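Local coordinates for peptide ABC transporter, peptide-binding protein (Thermus thermophilus, PDB 2D5W) that binds a pentapeptide in the crystal and probably serves as the solute-binding component of an ABC-type peptide importer, at residues N366-E371 / W538-P543; G476-Y481 / Q499-G504; D512-Q517 / W532-I537. All coordinates share one frame; numbering follows the deposited sequence.

Interaction 1: residues N366-E371 / W538-P543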
loop_
_atom_site.group_PDB
_atom_site.type_symbol
_atom_site.label_atom_id
_atom_site.label_comp_id
_atom_site.label_asym_id
_atom_site.label_seq_id
_atom_site.Cartn_x
_atom_site.Cartn_y
_atom_site.Cartn_z
ATOM N N ASN A 366 24.354 -4.232 -1.885
ATOM C CA ASN A 366 25.377 -4.523 -2.887
ATOM C C ASN A 366 24.963 -4.684 -4.348
ATOM O O ASN A 366 25.800 -5.034 -5.181
ATOM C CB ASN A 366 26.130 -5.785 -2.455
ATOM C CG ASN A 366 26.636 -5.701 -1.028
ATOM O OD1 ASN A 366 26.629 -6.692 -0.298
ATOM N ND2 ASN A 366 27.086 -4.519 -0.625
ATOM N N VAL A 367 23.701 -4.430 -4.680
ATOM C CA VAL A 367 23.266 -4.592 -6.065
ATOM C C VAL A 367 23.865 -3.548 -7.004
ATOM O O VAL A 367 24.368 -2.511 -6.568
ATOM C CB VAL A 367 21.722 -4.542 -6.191
ATOM C CG1 VAL A 367 21.094 -5.550 -5.244
ATOM C CG2 VAL A 367 21.214 -3.131 -5.911
ATOM N N LYS A 368 23.801 -3.839 -8.298
ATOM C CA LYS A 368 24.318 -2.950 -9.332
ATOM C C LYS A 368 23.677 -1.566 -9.230
ATOM O O LYS A 368 22.463 -1.449 -9.053
ATOM C CB LYS A 368 24.034 -3.562 -10.705
ATOM C CG LYS A 368 24.493 -2.739 -11.896
ATOM C CD LYS A 368 24.197 -3.487 -13.188
ATOM C CE LYS A 368 24.601 -2.682 -14.408
ATOM N NZ LYS A 368 24.326 -3.438 -15.661
ATOM N N LYS A 369 24.495 -0.523 -9.344
ATOM C CA LYS A 369 24.012 0.853 -9.270
ATOM C C LYS A 369 24.168 1.559 -10.613
ATOM O O LYS A 369 25.157 1.357 -11.323
ATOM C CB LYS A 369 24.786 1.636 -8.205
ATOM C CG LYS A 369 24.674 1.077 -6.796
ATOM C CD LYS A 369 25.491 1.913 -5.823
ATOM C CE LYS A 369 25.450 1.332 -4.419
ATOM N NZ LYS A 369 26.280 2.124 -3.472
ATOM N N TYR A 370 23.190 2.391 -10.954
ATOM C CA TYR A 370 23.213 3.134 -12.206
ATOM C C TYR A 370 23.414 4.616 -11.927
ATOM O O TYR A 370 22.465 5.343 -11.628
ATOM C CB TYR A 370 21.904 2.911 -12.959
ATOM C CG TYR A 370 21.697 1.473 -13.370
ATOM C CD1 TYR A 370 22.072 1.029 -14.637
ATOM C CD2 TYR A 370 21.136 0.549 -12.487
ATOM C CE1 TYR A 370 21.892 -0.294 -15.018
ATOM C CE2 TYR A 370 20.952 -0.780 -12.857
ATOM C CZ TYR A 370 21.331 -1.195 -14.124
ATOM O OH TYR A 370 21.133 -2.502 -14.503
ATOM N N GLU A 371 24.659 5.062 -12.034
ATOM C CA GLU A 371 24.984 6.455 -11.776
ATOM C C GLU A 371 24.458 7.370 -12.876
ATOM O O GLU A 371 24.162 6.924 -13.983
ATOM C CB GLU A 371 26.504 6.630 -11.642
ATOM C CG GLU A 371 27.281 6.620 -12.961
ATOM C CD GLU A 371 27.520 5.234 -13.535
ATOM O OE1 GLU A 371 26.945 4.248 -13.027
ATOM O OE2 GLU A 371 28.294 5.132 -14.511
ATOM N N TRP A 538 17.174 -8.428 -10.139
ATOM C CA TRP A 538 16.243 -7.315 -10.275
ATOM C C TRP A 538 16.973 -6.049 -10.734
ATOM O O TRP A 538 16.522 -5.356 -11.649
ATOM C CB TRP A 538 15.560 -7.063 -8.925
ATOM C CG TRP A 538 14.462 -6.034 -8.942
ATOM C CD1 TRP A 538 13.119 -6.267 -9.041
ATOM C CD2 TRP A 538 14.617 -4.613 -8.853
ATOM N NE1 TRP A 538 12.427 -5.078 -9.017
ATOM C CE2 TRP A 538 13.323 -4.046 -8.904
ATOM C CE3 TRP A 538 15.725 -3.760 -8.734
ATOM C CZ2 TRP A 538 13.106 -2.664 -8.843
ATOM C CZ3 TRP A 538 15.508 -2.387 -8.673
ATOM C CH2 TRP A 538 14.207 -1.854 -8.728
ATOM N N ALA A 539 18.108 -5.757 -10.104
ATOM C CA ALA A 539 18.876 -4.564 -10.442
ATOM C C ALA A 539 19.449 -4.595 -11.854
ATOM O O ALA A 539 19.588 -3.552 -12.491
ATOM C CB ALA A 539 19.991 -4.350 -9.425
ATOM N N GLU A 540 19.789 -5.778 -12.351
ATOM C CA GLU A 540 20.323 -5.865 -13.704
ATOM C C GLU A 540 19.234 -5.599 -14.738
ATOM O O GLU A 540 19.488 -4.980 -15.771
ATOM C CB GLU A 540 20.933 -7.246 -13.959
ATOM C CG GLU A 540 21.289 -7.495 -15.427
ATOM C CD GLU A 540 22.249 -6.458 -15.999
ATOM O OE1 GLU A 540 22.308 -6.322 -17.240
ATOM O OE2 GLU A 540 22.952 -5.784 -15.217
ATOM N N GLU A 541 18.018 -6.053 -14.443
ATOM C CA GLU A 541 16.891 -5.914 -15.362
ATOM C C GLU A 541 16.054 -4.639 -15.223
ATOM O O GLU A 541 15.375 -4.239 -16.171
ATOM C CB GLU A 541 15.983 -7.136 -15.211
ATOM C CG GLU A 541 16.708 -8.465 -15.376
ATOM C CD GLU A 541 16.547 -9.048 -16.763
ATOM O OE1 GLU A 541 16.818 -8.336 -17.750
ATOM O OE2 GLU A 541 16.147 -10.227 -16.863
ATOM N N LEU A 542 16.092 -4.014 -14.049
ATOM C CA LEU A 542 15.328 -2.790 -13.790
ATOM C C LEU A 542 13.872 -2.830 -14.266
ATOM O O LEU A 542 13.453 -2.015 -15.093
ATOM C CB LEU A 542 16.025 -1.577 -14.416
ATOM C CG LEU A 542 17.380 -1.166 -13.839
ATOM C CD1 LEU A 542 17.915 0.008 -14.646
ATOM C CD2 LEU A 542 17.243 -0.793 -12.367
ATOM N N PRO A 543 13.074 -3.782 -13.749
ATOM C CA PRO A 543 11.669 -3.846 -14.175
ATOM C C PRO A 543 10.937 -2.553 -13.808
ATOM O O PRO A 543 9.928 -2.201 -14.415
ATOM C CB PRO A 543 11.137 -5.077 -13.442
ATOM C CG PRO A 543 12.032 -5.194 -12.244
ATOM C CD PRO A 543 13.394 -4.855 -12.791
#

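Interaction 2: residues G476-Y481 / Q499-G504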
loop_
_atom_site.group_PDB
_atom_site.type_symbol
_atom_site.label_atom_id
_atom_site.label_comp_id
_atom_site.label_asym_id
_atom_site.label_seq_id
_atom_site.Cartn_x
_atom_site.Cartn_y
_atom_site.Cartn_z
ATOM N N GLY A 476 8.477 -10.443 -2.544
ATOM C CA GLY A 476 8.905 -10.074 -3.882
ATOM C C GLY A 476 7.783 -10.192 -4.901
ATOM O O GLY A 476 8.022 -10.093 -6.107
ATOM N N SER A 477 6.551 -10.378 -4.427
ATOM C CA SER A 477 5.408 -10.530 -5.327
ATOM C C SER A 477 5.157 -9.338 -6.250
ATOM O O SER A 477 4.500 -9.486 -7.275
ATOM C CB SER A 477 4.135 -10.858 -4.536
ATOM O OG SER A 477 3.774 -9.807 -3.665
ATOM N N LEU A 478 5.668 -8.163 -5.896
ATOM C CA LEU A 478 5.507 -6.993 -6.758
ATOM C C LEU A 478 6.186 -7.241 -8.100
ATOM O O LEU A 478 5.850 -6.612 -9.105
ATOM C CB LEU A 478 6.142 -5.751 -6.122
ATOM C CG LEU A 478 5.394 -5.053 -4.985
ATOM C CD1 LEU A 478 6.230 -3.891 -4.470
ATOM C CD2 LEU A 478 4.045 -4.554 -5.487
ATOM N N PHE A 479 7.144 -8.164 -8.114
ATOM C CA PHE A 479 7.889 -8.449 -9.328
ATOM C C PHE A 479 7.903 -9.893 -9.786
ATOM O O PHE A 479 8.670 -10.256 -10.674
ATOM C CB PHE A 479 9.311 -7.906 -9.178
ATOM C CG PHE A 479 9.343 -6.423 -8.991
ATOM C CD1 PHE A 479 9.529 -5.859 -7.734
ATOM C CD2 PHE A 479 9.080 -5.583 -10.067
ATOM C CE1 PHE A 479 9.444 -4.482 -7.555
ATOM C CE2 PHE A 479 8.994 -4.209 -9.898
ATOM C CZ PHE A 479 9.174 -3.658 -8.639
ATOM N N GLN A 480 7.051 -10.722 -9.198
ATOM C CA GLN A 480 6.975 -12.114 -9.614
ATOM C C GLN A 480 5.998 -12.235 -10.766
ATOM O O GLN A 480 4.994 -11.521 -10.820
ATOM C CB GLN A 480 6.438 -13.005 -8.499
ATOM C CG GLN A 480 7.331 -13.199 -7.310
ATOM C CD GLN A 480 6.665 -14.068 -6.269
ATOM O OE1 GLN A 480 5.504 -13.851 -5.924
ATOM N NE2 GLN A 480 7.392 -15.054 -5.758
ATOM N N TYR A 481 6.288 -13.131 -11.698
ATOM C CA TYR A 481 5.352 -13.375 -12.778
ATOM C C TYR A 481 4.411 -14.426 -12.193
ATOM O O TYR A 481 3.189 -14.318 -12.295
ATOM C CB TYR A 481 6.057 -13.938 -14.011
ATOM C CG TYR A 481 5.096 -14.584 -14.983
ATOM C CD1 TYR A 481 4.175 -13.821 -15.702
ATOM C CD2 TYR A 481 5.075 -15.968 -15.146
ATOM C CE1 TYR A 481 3.254 -14.427 -16.562
ATOM C CE2 TYR A 481 4.162 -16.582 -15.996
ATOM C CZ TYR A 481 3.255 -15.808 -16.700
ATOM O OH TYR A 481 2.354 -16.413 -17.544
ATOM N N GLN A 499 -5.662 -10.231 -11.405
ATOM C CA GLN A 499 -5.118 -10.476 -10.074
ATOM C C GLN A 499 -3.637 -10.114 -9.984
ATOM O O GLN A 499 -2.906 -10.183 -10.976
ATOM C CB GLN A 499 -5.294 -11.952 -9.703
ATOM C CG GLN A 499 -6.737 -12.432 -9.741
ATOM C CD GLN A 499 -6.882 -13.932 -9.525
ATOM O OE1 GLN A 499 -5.961 -14.709 -9.794
ATOM N NE2 GLN A 499 -8.054 -14.349 -9.062
ATOM N N GLY A 500 -3.196 -9.723 -8.793
ATOM C CA GLY A 500 -1.791 -9.401 -8.607
ATOM C C GLY A 500 -1.403 -7.937 -8.662
ATOM O O GLY A 500 -2.198 -7.078 -9.048
ATOM N N GLN A 501 -0.153 -7.670 -8.292
ATOM C CA GLN A 501 0.378 -6.314 -8.259
ATOM C C GLN A 501 1.629 -6.066 -9.102
ATOM O O GLN A 501 2.273 -5.030 -8.949
ATOM C CB GLN A 501 0.654 -5.901 -6.809
ATOM C CG GLN A 501 -0.589 -5.815 -5.939
ATOM C CD GLN A 501 -0.263 -5.402 -4.519
ATOM O OE1 GLN A 501 0.321 -6.171 -3.758
ATOM N NE2 GLN A 501 -0.626 -4.179 -4.162
ATOM N N ASN A 502 1.992 -7.015 -9.961
ATOM C CA ASN A 502 3.140 -6.830 -10.858
ATOM C C ASN A 502 2.508 -6.045 -12.011
ATOM O O ASN A 502 2.277 -6.571 -13.102
ATOM C CB ASN A 502 3.662 -8.186 -11.343
ATOM C CG ASN A 502 4.909 -8.066 -12.209
ATOM O OD1 ASN A 502 5.200 -7.011 -12.779
ATOM N ND2 ASN A 502 5.644 -9.166 -12.326
ATOM N N ILE A 503 2.231 -4.774 -11.735
ATOM C CA ILE A 503 1.543 -3.895 -12.668
ATOM C C ILE A 503 2.260 -3.551 -13.963
ATOM O O ILE A 503 1.613 -3.167 -14.936
ATOM C CB ILE A 503 1.101 -2.591 -11.945
ATOM C CG1 ILE A 503 2.318 -1.846 -11.385
ATOM C CG2 ILE A 503 0.139 -2.938 -10.801
ATOM C CD1 ILE A 503 3.198 -1.200 -12.417
ATOM N N GLY A 504 3.584 -3.687 -13.967
ATOM C CA GLY A 504 4.378 -3.394 -15.150
ATOM C C GLY A 504 4.615 -4.593 -16.058
ATOM O O GLY A 504 5.241 -4.457 -17.111
HETATM O O HOH W 1 1.702 -9.245 -6.923
HETATM O O HOH W 2 4.949 -4.112 -9.187
#

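Interaction 3: residues D512-Q517 / W532-I537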
loop_
_atom_site.group_PDB
_atom_site.type_symbol
_atom_site.label_atom_id
_atom_site.label_comp_id
_atom_site.label_asym_id
_atom_site.label_seq_id
_atom_site.Cartn_x
_atom_site.Cartn_y
_atom_site.Cartn_z
ATOM N N ASP A 512 11.529 -15.570 -9.978
ATOM C CA ASP A 512 10.374 -16.267 -9.416
ATOM C C ASP A 512 10.800 -17.476 -8.593
ATOM O O ASP A 512 10.240 -17.742 -7.531
ATOM C CB ASP A 512 9.413 -16.721 -10.522
ATOM C CG ASP A 512 8.656 -15.567 -11.154
ATOM O OD1 ASP A 512 8.827 -14.417 -10.699
ATOM O OD2 ASP A 512 7.884 -15.807 -12.104
ATOM N N ARG A 513 11.795 -18.209 -9.079
ATOM C CA ARG A 513 12.270 -19.386 -8.365
ATOM C C ARG A 513 12.888 -19.014 -7.022
ATOM O O ARG A 513 12.589 -19.625 -5.995
ATOM C CB ARG A 513 13.302 -20.132 -9.212
ATOM C CG ARG A 513 13.647 -21.512 -8.686
ATOM C CD ARG A 513 14.677 -22.209 -9.566
ATOM N NE ARG A 513 14.272 -22.253 -10.970
ATOM C CZ ARG A 513 14.492 -21.277 -11.846
ATOM N NH1 ARG A 513 14.083 -21.403 -13.101
ATOM N NH2 ARG A 513 15.134 -20.177 -11.472
ATOM N N LEU A 514 13.751 -18.005 -7.032
ATOM C CA LEU A 514 14.423 -17.559 -5.819
ATOM C C LEU A 514 13.456 -17.044 -4.761
ATOM O O LEU A 514 13.540 -17.436 -3.598
ATOM C CB LEU A 514 15.446 -16.473 -6.158
ATOM C CG LEU A 514 16.675 -16.941 -6.944
ATOM C CD1 LEU A 514 17.384 -15.733 -7.539
ATOM C CD2 LEU A 514 17.613 -17.729 -6.038
ATOM N N THR A 515 12.539 -16.168 -5.165
ATOM C CA THR A 515 11.577 -15.601 -4.225
ATOM C C THR A 515 10.553 -16.623 -3.737
ATOM O O THR A 515 10.140 -16.580 -2.579
ATOM C CB THR A 515 10.849 -14.371 -4.833
ATOM O OG1 THR A 515 10.273 -14.719 -6.098
ATOM C CG2 THR A 515 11.826 -13.214 -5.026
ATOM N N SER A 516 10.145 -17.542 -4.608
ATOM C CA SER A 516 9.188 -18.567 -4.209
ATOM C C SER A 516 9.812 -19.485 -3.166
ATOM O O SER A 516 9.131 -19.962 -2.263
ATOM C CB SER A 516 8.735 -19.392 -5.416
ATOM O OG SER A 516 7.988 -18.593 -6.317
ATOM N N GLN A 517 11.112 -19.737 -3.284
ATOM C CA GLN A 517 11.783 -20.588 -2.312
ATOM C C GLN A 517 12.049 -19.807 -1.028
ATOM O O GLN A 517 11.881 -20.325 0.076
ATOM C CB GLN A 517 13.114 -21.102 -2.861
ATOM C CG GLN A 517 13.767 -22.119 -1.939
ATOM C CD GLN A 517 15.145 -22.545 -2.402
ATOM O OE1 GLN A 517 15.376 -22.765 -3.592
ATOM N NE2 GLN A 517 16.066 -22.680 -1.459
ATOM N N TRP A 532 18.732 -11.709 -1.541
ATOM C CA TRP A 532 19.840 -10.897 -2.031
ATOM C C TRP A 532 20.138 -11.254 -3.479
ATOM O O TRP A 532 20.392 -10.374 -4.303
ATOM C CB TRP A 532 21.080 -11.094 -1.152
ATOM C CG TRP A 532 21.100 -10.171 0.033
ATOM C CD1 TRP A 532 20.015 -9.668 0.701
ATOM C CD2 TRP A 532 22.256 -9.634 0.687
ATOM N NE1 TRP A 532 20.426 -8.848 1.723
ATOM C CE2 TRP A 532 21.796 -8.812 1.739
ATOM C CE3 TRP A 532 23.638 -9.766 0.485
ATOM C CZ2 TRP A 532 22.669 -8.122 2.588
ATOM C CZ3 TRP A 532 24.505 -9.079 1.331
ATOM C CH2 TRP A 532 24.016 -8.269 2.369
ATOM N N ARG A 533 20.089 -12.542 -3.800
ATOM C CA ARG A 533 20.337 -12.979 -5.166
ATOM C C ARG A 533 19.216 -12.460 -6.064
ATOM O O ARG A 533 19.463 -12.028 -7.188
ATOM C CB ARG A 533 20.420 -14.508 -5.234
ATOM C CG ARG A 533 21.295 -15.122 -4.142
ATOM C CD ARG A 533 22.560 -14.304 -3.907
ATOM N NE ARG A 533 23.102 -14.510 -2.566
ATOM C CZ ARG A 533 24.061 -13.765 -2.027
ATOM N NH1 ARG A 533 24.494 -14.023 -0.799
ATOM N NH2 ARG A 533 24.586 -12.756 -2.710
ATOM N N ALA A 534 17.984 -12.490 -5.562
ATOM C CA ALA A 534 16.849 -11.997 -6.333
ATOM C C ALA A 534 17.015 -10.505 -6.627
ATOM O O ALA A 534 16.707 -10.042 -7.727
ATOM C CB ALA A 534 15.548 -12.243 -5.576
ATOM N N GLN A 535 17.505 -9.753 -5.646
ATOM C CA GLN A 535 17.704 -8.318 -5.831
ATOM C C GLN A 535 18.813 -8.020 -6.842
ATOM O O GLN A 535 18.750 -7.020 -7.555
ATOM C CB GLN A 535 17.996 -7.642 -4.488
ATOM C CG GLN A 535 16.775 -7.584 -3.570
ATOM C CD GLN A 535 17.103 -7.089 -2.173
ATOM O OE1 GLN A 535 17.253 -5.889 -1.934
ATOM N NE2 GLN A 535 17.229 -8.025 -1.239
ATOM N N GLU A 536 19.821 -8.888 -6.908
ATOM C CA GLU A 536 20.908 -8.702 -7.867
ATOM C C GLU A 536 20.342 -8.808 -9.286
ATOM O O GLU A 536 20.661 -7.996 -10.156
ATOM C CB GLU A 536 21.996 -9.762 -7.663
ATOM C CG GLU A 536 22.844 -9.581 -6.409
ATOM C CD GLU A 536 23.958 -8.556 -6.579
ATOM O OE1 GLU A 536 24.692 -8.309 -5.599
ATOM O OE2 GLU A 536 24.111 -8.001 -7.688
ATOM N N ILE A 537 19.502 -9.813 -9.513
ATOM C CA ILE A 537 18.885 -10.005 -10.819
ATOM C C ILE A 537 17.965 -8.826 -11.130
ATOM O O ILE A 537 17.977 -8.284 -12.235
ATOM C CB ILE A 537 18.067 -11.313 -10.851
ATOM C CG1 ILE A 537 19.014 -12.512 -10.750
ATOM C CG2 ILE A 537 17.235 -11.386 -12.123
ATOM C CD1 ILE A 537 18.309 -13.835 -10.545
#

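Interaction 1: residues N366-E371 / W538-P543
Tyr370 reaches the C-terminal end of helix 524-541 through its hydroxyl. Tyr370 OH donates to Ala539 O at 2.7 Å, with the carbonyl oxygen at the edge of the ring. The donor is tilted 17° from the carbonyl plane. One ring face is covered by Leu542, whose CD1 sits 3.7 Å from the centroid of the Tyr370 ring and makes a CH-pi contact. Tyr370 CG stands beside its own backbone N (chi1 -64°), on the side from which OH reaches the helix end. Earlier in the loop, Val367 CB packs on Ala539 CB at 3.7 Å. Lys368 is fully extended, with CG anti to the backbone N (chi1 179°). Lys368 NZ comes within 2.8 Å of Glu540 OE2 in a salt bridge that uses the syn lone pair. The other carboxylate oxygen, Glu540 OE1, pairs with Lys325. Both lysines probably help to balance the carboxylate charge. His333 meets the Tyr370 ring edge-to-face, and Leu332 touches both Tyr370 and Leu542. Leu542 itself leaves helical geometry with positive phi. In this member of the solute-binding protein 5 family, the loop between helices 337-345 and 374-383 thus packs on the last turn of helix 524-541, and Tyr370 bonds one of that turn's carbonyls.

Interaction 2: residues G476-Y481 / Q499-G504
Leu478 lays its CD2 methyl against CB of Gln501, 3.9 Å away, and the two side chains cross at a slant. The Leu478 side chain sets out away from the 499-504 segment, but its end comes back toward it. Both residues also touch Trp468 on strand 463-469.

The direct hydrogen bond across the contact comes from Asn502. Its CG stands anti to the backbone N (chi1 -176°), which carries the amide across to the other segment. Asn502 ND2 donates to Gln480 O at 2.9 Å. The N-H points almost straight at the oxygen, with an angle of 174°, and the oxygen lies near the amide plane. Seen from the acceptor the approach is different. The donor stands above the carbonyl plane, 72° out of it, and does not follow a lone pair. ND2 has a second acceptor in Trp506 O. The backbone also takes part: Asn502 CA lies 3.2 Å from Leu478 O in a CA-H...O contact. This meeting falls at the centre of an inverse gamma turn, which Asn502 forms.

Two waters join the backbones. One donates to Ser477 O and accepts from Gln501 N, at 2.8 Å each. The other donates to Leu478 O at 2.7 Å and to Gln501 O at 2.8 Å. The second water also lies over one face of the Phe479 ring, toward its rim.

Gln501 NE2 is hydrogen-bonded to the backbone of the bound peptide. Gln501 also packs on an apolar side chain of that peptide, and Leu478 on a polar one. The two loops thus meet through backbone polar atoms, one asparagine amide and two waters, while Leu478 and Gln501 reach the ligand. This is consistent with the contact helping to shape the peptide site.

Interaction 3: residues D512-Q517 / W532-I537
This is an apolar helix-helix contact between helix 509-518 and the later helix 524-541, which are separated in sequence by a short connection. The two segments run nearly antiparallel, with 153° between their N-to-C directions. Their axes approach to 9.0 Å. No hydrogen bond passes between them, and 175 Å² of surface is buried, both sides summed.

Leu514 carries most of the contact. Its CG lies anti to the carbonyl carbon (chi1 -69°), and the branch beyond it extends over the facing helix. CD1 meets three residues there. Leu514 CD1 is 3.7 Å from Ile537 CD1, where the two side chains cross at a slant. Leu514 CD1 is also 3.8 Å from the backbone N of Ala534 and 4.0 Å from Arg533 CB. Arg533 takes part through the base of its side chain alone. The chain bends at chi2 and its end leads away, with the guanidinium lying face-on over Trp532 CB.

Ala534 gives the closest backbone approach, with Leu514 CA and Ala534 CA 6.1 Å apart. Its small side chain receives a second neighbour: Thr515 CG2 packs on Ala534 CB at 3.9 Å. The two branches of Thr515 do different work. The methyl meets the other helix. The hydroxyl is hydrogen-bonded to Phe511 O in its own helix.

Around the interface, Phe511 and Glu510 of helix 509-518 touch Ala534 and Ile537, and Leu530 of helix 524-541 touches Leu514. Helix 509-518 follows the long loop that holds Gln480. Helix 524-541 runs on, past a short turn, into strand 544-557, which pairs antiparallel with strand 293-308 in the mixed sheet.

Interactions 1 and 3 both use helix 524-541, and their centres are 13 Å apart. Val367 CG1 of interaction 1 lies 3.6 Å from Gln535 O of interaction 3. Interaction 2 is about 14 Å, centre to centre, from interaction 3. There Gln480 NE2 probably bonds Thr515 OG1 at 2.9 Å, and Tyr481 N probably bonds Asp512 OD1 at 3.0 Å. Interactions 1 and 2 are 18 Å apart between centres, yet Trp538 NE1 comes within 3.3 Å of Phe479 CD1 in an edge-to-face ring pair. Interaction 2 lies at the bound peptide, through Leu478 and Gln501; interactions 1 and 3 join helix 524-541 to a loop and to helix 509-518.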